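Local coordinates for protein acetate kinase (Entamoeba histolytica, PDB 4H0O) that interconverts acetate and acetyl phosphate as a pyrophosphate-dependent acetate kinase of the ASKHA superfamily, probably with magnesium as cofactor, at residues L17-G22 / L79-L84; A92-R97 / K142-T147; A109-V114 / Q149-D154. All blocks are in the same frame, centred on the assembly; numbering follows the deposited sequence.

Interaction 1 of 3, residues L17-G22 / L79-L84; sequences LIFNVG and LIIQFL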
# COMPACT_ATOMS: atom_id res chain seq x y z
N LEU B 17 31.79 -16.46 -17.75
CA LEU B 17 31.87 -15.01 -17.91
C LEU B 17 30.54 -14.36 -17.53
O LEU B 17 29.50 -14.68 -18.11
CB LEU B 17 32.23 -14.66 -19.36
CG LEU B 17 32.23 -13.18 -19.76
CD1 LEU B 17 33.24 -12.41 -18.95
CD2 LEU B 17 32.50 -13.02 -21.25
N ILE B 18 30.56 -13.48 -16.53
CA ILE B 18 29.35 -12.74 -16.15
C ILE B 18 29.48 -11.27 -16.53
O ILE B 18 30.43 -10.59 -16.14
CB ILE B 18 29.04 -12.86 -14.64
CG1 ILE B 18 28.38 -14.20 -14.32
CG2 ILE B 18 28.11 -11.74 -14.18
CD1 ILE B 18 29.36 -15.29 -14.02
N PHE B 19 28.51 -10.77 -17.30
CA PHE B 19 28.48 -9.36 -17.66
C PHE B 19 27.56 -8.57 -16.73
O PHE B 19 26.41 -8.96 -16.52
CB PHE B 19 28.04 -9.17 -19.11
CG PHE B 19 29.13 -9.41 -20.12
CD1 PHE B 19 30.26 -8.61 -20.13
CD2 PHE B 19 29.01 -10.41 -21.07
CE1 PHE B 19 31.27 -8.82 -21.06
CE2 PHE B 19 30.00 -10.62 -22.01
CZ PHE B 19 31.14 -9.83 -22.00
N ASN B 20 28.07 -7.48 -16.19
CA ASN B 20 27.27 -6.59 -15.36
C ASN B 20 27.16 -5.21 -16.03
O ASN B 20 28.10 -4.41 -15.98
CB ASN B 20 27.87 -6.46 -13.97
CG ASN B 20 26.92 -5.81 -12.97
OD1 ASN B 20 25.87 -5.29 -13.35
ND2 ASN B 20 27.30 -5.82 -11.70
N VAL B 21 26.03 -4.96 -16.69
CA VAL B 21 25.82 -3.69 -17.38
C VAL B 21 25.59 -2.56 -16.37
O VAL B 21 24.65 -2.61 -15.57
CB VAL B 21 24.63 -3.76 -18.36
CG1 VAL B 21 24.43 -2.42 -19.04
CG2 VAL B 21 24.85 -4.84 -19.39
N GLY B 22 26.45 -1.55 -16.41
CA GLY B 22 26.31 -0.40 -15.54
C GLY B 22 25.85 0.83 -16.31
O GLY B 22 25.51 0.74 -17.49
N LEU B 79 35.63 -6.12 -26.85
CA LEU B 79 37.03 -5.93 -26.49
C LEU B 79 37.41 -6.73 -25.24
O LEU B 79 38.55 -7.17 -25.09
CB LEU B 79 37.35 -4.44 -26.31
CG LEU B 79 37.85 -3.68 -27.55
CD1 LEU B 79 36.99 -3.96 -28.78
CD2 LEU B 79 37.90 -2.18 -27.29
N ILE B 80 36.45 -6.92 -24.34
CA ILE B 80 36.65 -7.75 -23.15
C ILE B 80 36.86 -9.21 -23.56
O ILE B 80 37.82 -9.86 -23.12
CB ILE B 80 35.46 -7.65 -22.18
CG1 ILE B 80 35.48 -6.30 -21.45
CG2 ILE B 80 35.49 -8.78 -21.16
CD1 ILE B 80 34.22 -6.02 -20.63
N ILE B 81 35.96 -9.71 -24.40
CA ILE B 81 36.04 -11.07 -24.93
C ILE B 81 37.35 -11.29 -25.68
O ILE B 81 37.98 -12.35 -25.56
CB ILE B 81 34.84 -11.36 -25.87
CG1 ILE B 81 33.53 -11.40 -25.07
CG2 ILE B 81 35.03 -12.66 -26.63
CD1 ILE B 81 32.28 -11.44 -25.92
N GLN B 82 37.77 -10.29 -26.44
CA GLN B 82 39.03 -10.34 -27.17
C GLN B 82 40.23 -10.43 -26.23
O GLN B 82 41.17 -11.18 -26.48
CB GLN B 82 39.15 -9.11 -28.08
CG GLN B 82 40.52 -8.93 -28.72
CD GLN B 82 40.51 -7.87 -29.81
OE1 GLN B 82 39.53 -7.73 -30.54
NE2 GLN B 82 41.60 -7.12 -29.91
N PHE B 83 40.19 -9.66 -25.14
CA PHE B 83 41.27 -9.67 -24.15
C PHE B 83 41.44 -11.05 -23.53
O PHE B 83 42.56 -11.51 -23.31
CB PHE B 83 40.99 -8.64 -23.06
CG PHE B 83 41.87 -8.79 -21.83
CD1 PHE B 83 43.13 -8.22 -21.79
CD2 PHE B 83 41.42 -9.49 -20.72
CE1 PHE B 83 43.93 -8.35 -20.67
CE2 PHE B 83 42.22 -9.62 -19.59
CZ PHE B 83 43.47 -9.05 -19.57
N LEU B 84 40.32 -11.69 -23.22
CA LEU B 84 40.34 -13.00 -22.56
C LEU B 84 40.90 -14.08 -23.49
O LEU B 84 41.61 -14.98 -23.03
CB LEU B 84 38.93 -13.37 -22.08
CG LEU B 84 38.32 -12.40 -21.06
CD1 LEU B 84 36.84 -12.66 -20.86
CD2 LEU B 84 39.07 -12.48 -19.74
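Strand 17-21, through Leu-17 and Phe-19, packs on helix 79-84, through Ile-80, Ile-81 and Leu-84. The two run nearly antiparallel, with 153° between their directions. Their axes come within 11.5 Å. This is a helix lying against a central strand of the mixed sheet in the ribonuclease H-like fold. Strand 16-21 sits between strands 26-31 and 93-98 of that sheet, and its Leu-17 and Phe-19 reach out to the helix.

The contact is wholly apolar and buried. Phe-19 has CG anti to its carbonyl carbon (chi1 -80°), which brings the far end of the ring to the helix although the CB bond does not aim there. Both isoleucines meet the ring at its edge, close to its plane. CE1 of Phe-19 lies 4.1 Å from CD1 of Ile-80, and the two side chains lie alongside, pointing opposite ways. CZ of Phe-19 is 4.2 Å from CG1 of Ile-81, whose side chain runs roughly perpendicular to it. One ring face is covered from within the strand, where Leu-17 CG stands 4.0 Å above the plane, toward the rim. Val-136 and Ser-140 of helix 129-143 also touch Phe-19.

The next residue, Asn-20, is a predicted magnesium ligand. Its ND2 is hydrogen-bonded to Glu-391 OE2.

Leu-17 divides its two methyls between residues one turn apart. CD2 of Leu-17 is 4.3 Å from CG1 of Ile-81, and CD1 of Leu-17 is 4.1 Å from CD1 of Leu-84.

Interaction 2 of 3, residues A92-R97 / K142-T147; sequences AFVGHR and KELPTT
At the return corner of a crossover connection with an inserted edge strand, Val-94 meets Leu-144 and Thr-147, and the backbone of Ala-92 meets Thr-147. From strand 93-98 the chain runs through edge strand 109-110 and helix 113-120 to helix 129-143. It then re-enters the sheet beside strand 93-98 as strand 148-153. Residues 142-147 are the end of helix 129-143 and the turn that follows it.

Leu-144 is the first residue to leave helical geometry. It opens a type I beta turn that closes at Thr-147, whose N bonds to Leu-144 O at 3.3 Å. The turn brings Leu-144 and Thr-147 together over the start of strand 93-98. Across the contact, the CA atoms of Ala-92 and Thr-147 are 5.8 Å apart.

Val-94 carries the apolar part with a single methyl. Its CG2 lies 4.0 Å from CD1 of Leu-144. The same CG2 is also 4.0 Å from CG2 of Thr-147. Both side chains come in roughly perpendicular to the valine. Thr-147 uses its methyl here, not its hydroxyl. That methyl stands opposite the threonine N across the CA-CB bond, with OG1 beside the N (chi1 -59°). It rests on the backbone of Ala-92, with CG2 of Thr-147 3.4 Å from Ala-92 O and 3.8 Å from Phe-93 N.

Helix 73-86 touches the same corner. Leu-144 packs on Ile-81 and Lys-85, and Glu-143 makes a salt bridge with Lys-78. The same strand carries Arg-97, predicted to bind substrate.

Parallel neighbours 93-98 and 148-153, the return made by helix 129-143 packed on the sheet, fit the ribonuclease H-like fold.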
# COMPACT_ATOMS: atom_id res chain seq x y z
N ALA B 92 33.41 -21.20 -21.08
CA ALA B 92 32.43 -22.26 -21.33
C ALA B 92 31.00 -21.76 -21.25
O ALA B 92 30.09 -22.33 -21.86
CB ALA B 92 32.64 -23.41 -20.36
N PHE B 93 30.78 -20.70 -20.47
CA PHE B 93 29.44 -20.15 -20.27
C PHE B 93 29.44 -18.62 -20.12
O PHE B 93 30.37 -18.04 -19.55
CB PHE B 93 28.77 -20.79 -19.05
CG PHE B 93 28.59 -22.28 -19.16
CD1 PHE B 93 27.53 -22.81 -19.87
CD2 PHE B 93 29.48 -23.15 -18.54
CE1 PHE B 93 27.36 -24.18 -19.97
CE2 PHE B 93 29.32 -24.52 -18.64
CZ PHE B 93 28.25 -25.04 -19.35
N VAL B 94 28.40 -17.97 -20.63
CA VAL B 94 28.23 -16.54 -20.44
C VAL B 94 26.88 -16.27 -19.77
O VAL B 94 25.84 -16.73 -20.24
CB VAL B 94 28.31 -15.76 -21.78
CG1 VAL B 94 28.38 -14.26 -21.51
CG2 VAL B 94 29.52 -16.19 -22.57
N GLY B 95 26.92 -15.53 -18.66
CA GLY B 95 25.70 -15.17 -17.96
C GLY B 95 25.33 -13.72 -18.20
O GLY B 95 26.20 -12.85 -18.23
N HIS B 96 24.04 -13.46 -18.39
CA HIS B 96 23.55 -12.11 -18.62
C HIS B 96 22.39 -11.79 -17.68
O HIS B 96 21.74 -12.70 -17.16
CB HIS B 96 23.09 -11.94 -20.06
CG HIS B 96 24.16 -12.20 -21.07
ND1 HIS B 96 24.99 -11.21 -21.56
CD2 HIS B 96 24.53 -13.34 -21.72
CE1 HIS B 96 25.82 -11.72 -22.44
NE2 HIS B 96 25.56 -13.01 -22.56
N ARG B 97 22.12 -10.51 -17.47
CA ARG B 97 21.06 -10.09 -16.57
C ARG B 97 20.05 -9.20 -17.30
O ARG B 97 20.42 -8.17 -17.86
CB ARG B 97 21.65 -9.36 -15.37
CG ARG B 97 20.64 -8.89 -14.34
CD ARG B 97 21.33 -8.32 -13.12
NE ARG B 97 20.39 -8.02 -12.05
CZ ARG B 97 19.84 -6.83 -11.84
NH1 ARG B 97 20.15 -5.81 -12.63
NH2 ARG B 97 18.99 -6.65 -10.84
N LYS B 142 27.56 -13.48 -30.83
CA LYS B 142 28.28 -13.44 -32.10
C LYS B 142 29.77 -13.73 -31.95
O LYS B 142 30.35 -14.47 -32.75
CB LYS B 142 28.08 -12.08 -32.79
CG LYS B 142 28.65 -12.03 -34.19
CD LYS B 142 28.75 -10.61 -34.72
CE LYS B 142 29.39 -10.59 -36.10
NZ LYS B 142 29.68 -9.20 -36.56
N GLU B 143 30.38 -13.15 -30.93
CA GLU B 143 31.81 -13.32 -30.69
C GLU B 143 32.13 -14.67 -30.05
O GLU B 143 33.23 -15.19 -30.20
CB GLU B 143 32.36 -12.18 -29.83
CG GLU B 143 32.25 -10.81 -30.48
CD GLU B 143 33.05 -10.71 -31.77
OE1 GLU B 143 34.23 -11.14 -31.78
OE2 GLU B 143 32.51 -10.21 -32.77
N LEU B 144 31.15 -15.23 -29.34
CA LEU B 144 31.29 -16.56 -28.76
C LEU B 144 30.12 -17.47 -29.16
O LEU B 144 29.32 -17.87 -28.31
CB LEU B 144 31.41 -16.48 -27.23
CG LEU B 144 32.59 -15.67 -26.69
CD1 LEU B 144 32.55 -15.52 -25.17
CD2 LEU B 144 33.89 -16.31 -27.12
N PRO B 145 30.01 -17.80 -30.46
CA PRO B 145 28.83 -18.51 -30.96
C PRO B 145 28.85 -20.01 -30.69
O PRO B 145 27.84 -20.68 -30.95
CB PRO B 145 28.87 -18.23 -32.46
CG PRO B 145 30.33 -18.09 -32.76
CD PRO B 145 30.98 -17.50 -31.53
N THR B 146 29.96 -20.53 -30.20
CA THR B 146 30.04 -21.94 -29.81
C THR B 146 30.06 -22.06 -28.28
O THR B 146 30.58 -23.04 -27.73
CB THR B 146 31.29 -22.63 -30.38
OG1 THR B 146 32.44 -22.27 -29.60
CG2 THR B 146 31.51 -22.22 -31.83
N THR B 147 29.48 -21.07 -27.61
CA THR B 147 29.48 -21.03 -26.15
C THR B 147 28.06 -20.89 -25.61
O THR B 147 27.33 -19.98 -25.99
CB THR B 147 30.34 -19.87 -25.63
OG1 THR B 147 31.69 -20.03 -26.10
CG2 THR B 147 30.34 -19.83 -24.12

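Interaction 3 of 3, residues A109-V114 / Q149-D154; sequences AVIDEV and QYVAID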
# COMPACT_ATOMS: atom_id res chain seq x y z
N ALA B 109 16.37 -18.31 -18.73
CA ALA B 109 16.49 -19.22 -19.87
C ALA B 109 17.88 -19.30 -20.49
O ALA B 109 18.64 -18.33 -20.49
CB ALA B 109 15.47 -18.85 -20.93
N VAL B 110 18.18 -20.48 -21.02
CA VAL B 110 19.30 -20.64 -21.94
C VAL B 110 18.91 -19.89 -23.20
O VAL B 110 17.75 -19.92 -23.61
CB VAL B 110 19.53 -22.13 -22.26
CG1 VAL B 110 20.60 -22.30 -23.33
CG2 VAL B 110 19.91 -22.89 -21.00
N ILE B 111 19.86 -19.20 -23.82
CA ILE B 111 19.55 -18.32 -24.95
C ILE B 111 19.55 -19.05 -26.29
O ILE B 111 20.56 -19.63 -26.70
CB ILE B 111 20.51 -17.12 -25.02
CG1 ILE B 111 20.45 -16.32 -23.72
CG2 ILE B 111 20.16 -16.23 -26.20
CD1 ILE B 111 21.52 -15.25 -23.60
N ASP B 112 18.40 -19.02 -26.97
CA ASP B 112 18.28 -19.51 -28.34
C ASP B 112 17.66 -18.44 -29.24
O ASP B 112 17.61 -17.27 -28.87
CB ASP B 112 17.47 -20.82 -28.40
CG ASP B 112 16.13 -20.71 -27.69
OD1 ASP B 112 15.56 -19.60 -27.61
OD2 ASP B 112 15.63 -21.75 -27.21
N GLU B 113 17.16 -18.85 -30.41
CA GLU B 113 16.55 -17.92 -31.34
C GLU B 113 15.20 -17.40 -30.83
O GLU B 113 14.86 -16.23 -31.01
CB GLU B 113 16.38 -18.57 -32.72
CG GLU B 113 15.97 -17.60 -33.82
CD GLU B 113 17.04 -16.57 -34.13
OE1 GLU B 113 18.24 -16.86 -33.91
OE2 GLU B 113 16.69 -15.46 -34.60
N VAL B 114 14.43 -18.29 -30.21
CA VAL B 114 13.13 -17.92 -29.64
C VAL B 114 13.30 -16.92 -28.49
O VAL B 114 12.64 -15.88 -28.45
CB VAL B 114 12.36 -19.16 -29.13
CG1 VAL B 114 11.04 -18.74 -28.49
CG2 VAL B 114 12.10 -20.12 -30.28
N GLN B 149 25.08 -19.80 -23.50
CA GLN B 149 24.81 -18.55 -22.80
C GLN B 149 23.40 -18.55 -22.22
O GLN B 149 22.50 -19.19 -22.77
CB GLN B 149 25.03 -17.35 -23.73
CG GLN B 149 26.39 -17.35 -24.42
CD GLN B 149 26.78 -16.00 -25.00
OE1 GLN B 149 26.36 -14.95 -24.52
NE2 GLN B 149 27.59 -16.03 -26.06
N TYR B 150 23.23 -17.85 -21.10
CA TYR B 150 21.94 -17.81 -20.42
C TYR B 150 21.60 -16.40 -19.96
O TYR B 150 22.49 -15.58 -19.69
CB TYR B 150 21.92 -18.76 -19.22
CG TYR B 150 22.86 -18.39 -18.09
CD1 TYR B 150 24.18 -18.79 -18.11
CD2 TYR B 150 22.40 -17.67 -16.99
CE1 TYR B 150 25.04 -18.47 -17.07
CE2 TYR B 150 23.25 -17.35 -15.95
CZ TYR B 150 24.57 -17.75 -16.00
OH TYR B 150 25.41 -17.43 -14.96
N VAL B 151 20.31 -16.11 -19.89
CA VAL B 151 19.85 -14.82 -19.40
C VAL B 151 19.07 -15.00 -18.10
O VAL B 151 18.07 -15.72 -18.04
CB VAL B 151 19.02 -14.06 -20.47
CG1 VAL B 151 17.90 -14.93 -21.01
CG2 VAL B 151 18.49 -12.76 -19.91
N ALA B 152 19.55 -14.36 -17.03
CA ALA B 152 18.85 -14.39 -15.75
C ALA B 152 17.80 -13.28 -15.72
O ALA B 152 18.15 -12.10 -15.79
CB ALA B 152 19.84 -14.22 -14.62
N ILE B 153 16.53 -13.65 -15.64
CA ILE B 153 15.44 -12.67 -15.69
C ILE B 153 14.96 -12.26 -14.29
O ILE B 153 14.54 -13.10 -13.49
CB ILE B 153 14.25 -13.18 -16.54
CG1 ILE B 153 14.57 -13.12 -18.03
CG2 ILE B 153 13.02 -12.33 -16.28
CD1 ILE B 153 15.29 -14.33 -18.56
N ASP B 154 15.00 -10.96 -14.02
CA ASP B 154 14.71 -10.44 -12.68
C ASP B 154 13.24 -10.54 -12.28
O ASP B 154 12.90 -10.38 -11.11
CB ASP B 154 15.18 -8.98 -12.58
CG ASP B 154 15.55 -8.58 -11.16
OD1 ASP B 154 16.21 -9.39 -10.47
OD2 ASP B 154 15.18 -7.46 -10.74
O HOH W 1 23.24 -20.51 -25.53
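Ala-109 and Val-151 form an antiparallel hydrogen-bonded pair, joined by two backbone bonds. Val-151 N gives its hydrogen to Ala-109 O at 2.8 Å. The return bond, Ala-109 N to Val-151 O, is longer at 3.2 Å. Val-110 and Tyr-150 follow as a non-hydrogen-bonded pair with CA atoms 4.2 Å apart. Next, Ile-111 N donates to Gln-149 O at 2.8 Å. This bond is almost straight at the hydrogen (171°).

A water carries the link one step further. It accepts from Gln-149 N at 2.8 Å and donates to Ile-111 O at 3.1 Å.

Ile-111 lays its side chain along strand 149-153. Its CD1 faces the backbone carbon of Tyr-150, 3.8 Å from that C atom. Its CG1 is 4.0 Å from CG1 of Val-151. That valine methyl sits between its own N and carbonyl carbon (chi1 53°), which turns it toward Ala-109 O and Ile-111. Ile-137 and Met-141 of helix 129-143 also pack on Ile-111.

The polar ends on strand 149-153 are held from outside: Gln-149 OE1 is hydrogen-bonded to His-96 NE2, Gln-149 NE2 to Ser-140 O, and Tyr-150 OH to Ile-394 O. Asp-154, the predicted proton donor or acceptor, follows directly after strand 148-153, and its OD2 is hydrogen-bonded to His-184 N and has a long, weak ion pair with Arg-97.

Strand 109-110 lies at the edge of the sheet within this chain. Its hold on strand 149-153 comes chiefly from main-chain bonds, with apolar groups packed beside them. Where the direct pairing stops, the water takes over and gives both Ile-111 O and Gln-149 N a hydrogen-bond partner.

How the interactions relate
All three contacts belong to one mixed sheet, where strands 16-21, 93-98, 148-153 and 109-110 lie in that order. Interaction 1 and interaction 3 are buried, while interaction 2 is a surface contact at the end of helix 129-143. Interaction 1 is purely apolar, helix on sheet. Interaction 2 packs a buried strand valine and a strand backbone against the methyl groups of a turn. Interaction 3 is strand pairing by backbone bonds. Interactions 1 and 2 join through the sheet, with Leu-17 O probably bonded to Gly-95 N at 2.8 Å. Interactions 2 and 3 do likewise through His-96 O and Ala-152 N, also 2.8 Å. Interactions 1 and 3 do not touch; their centres are about 17 Å apart.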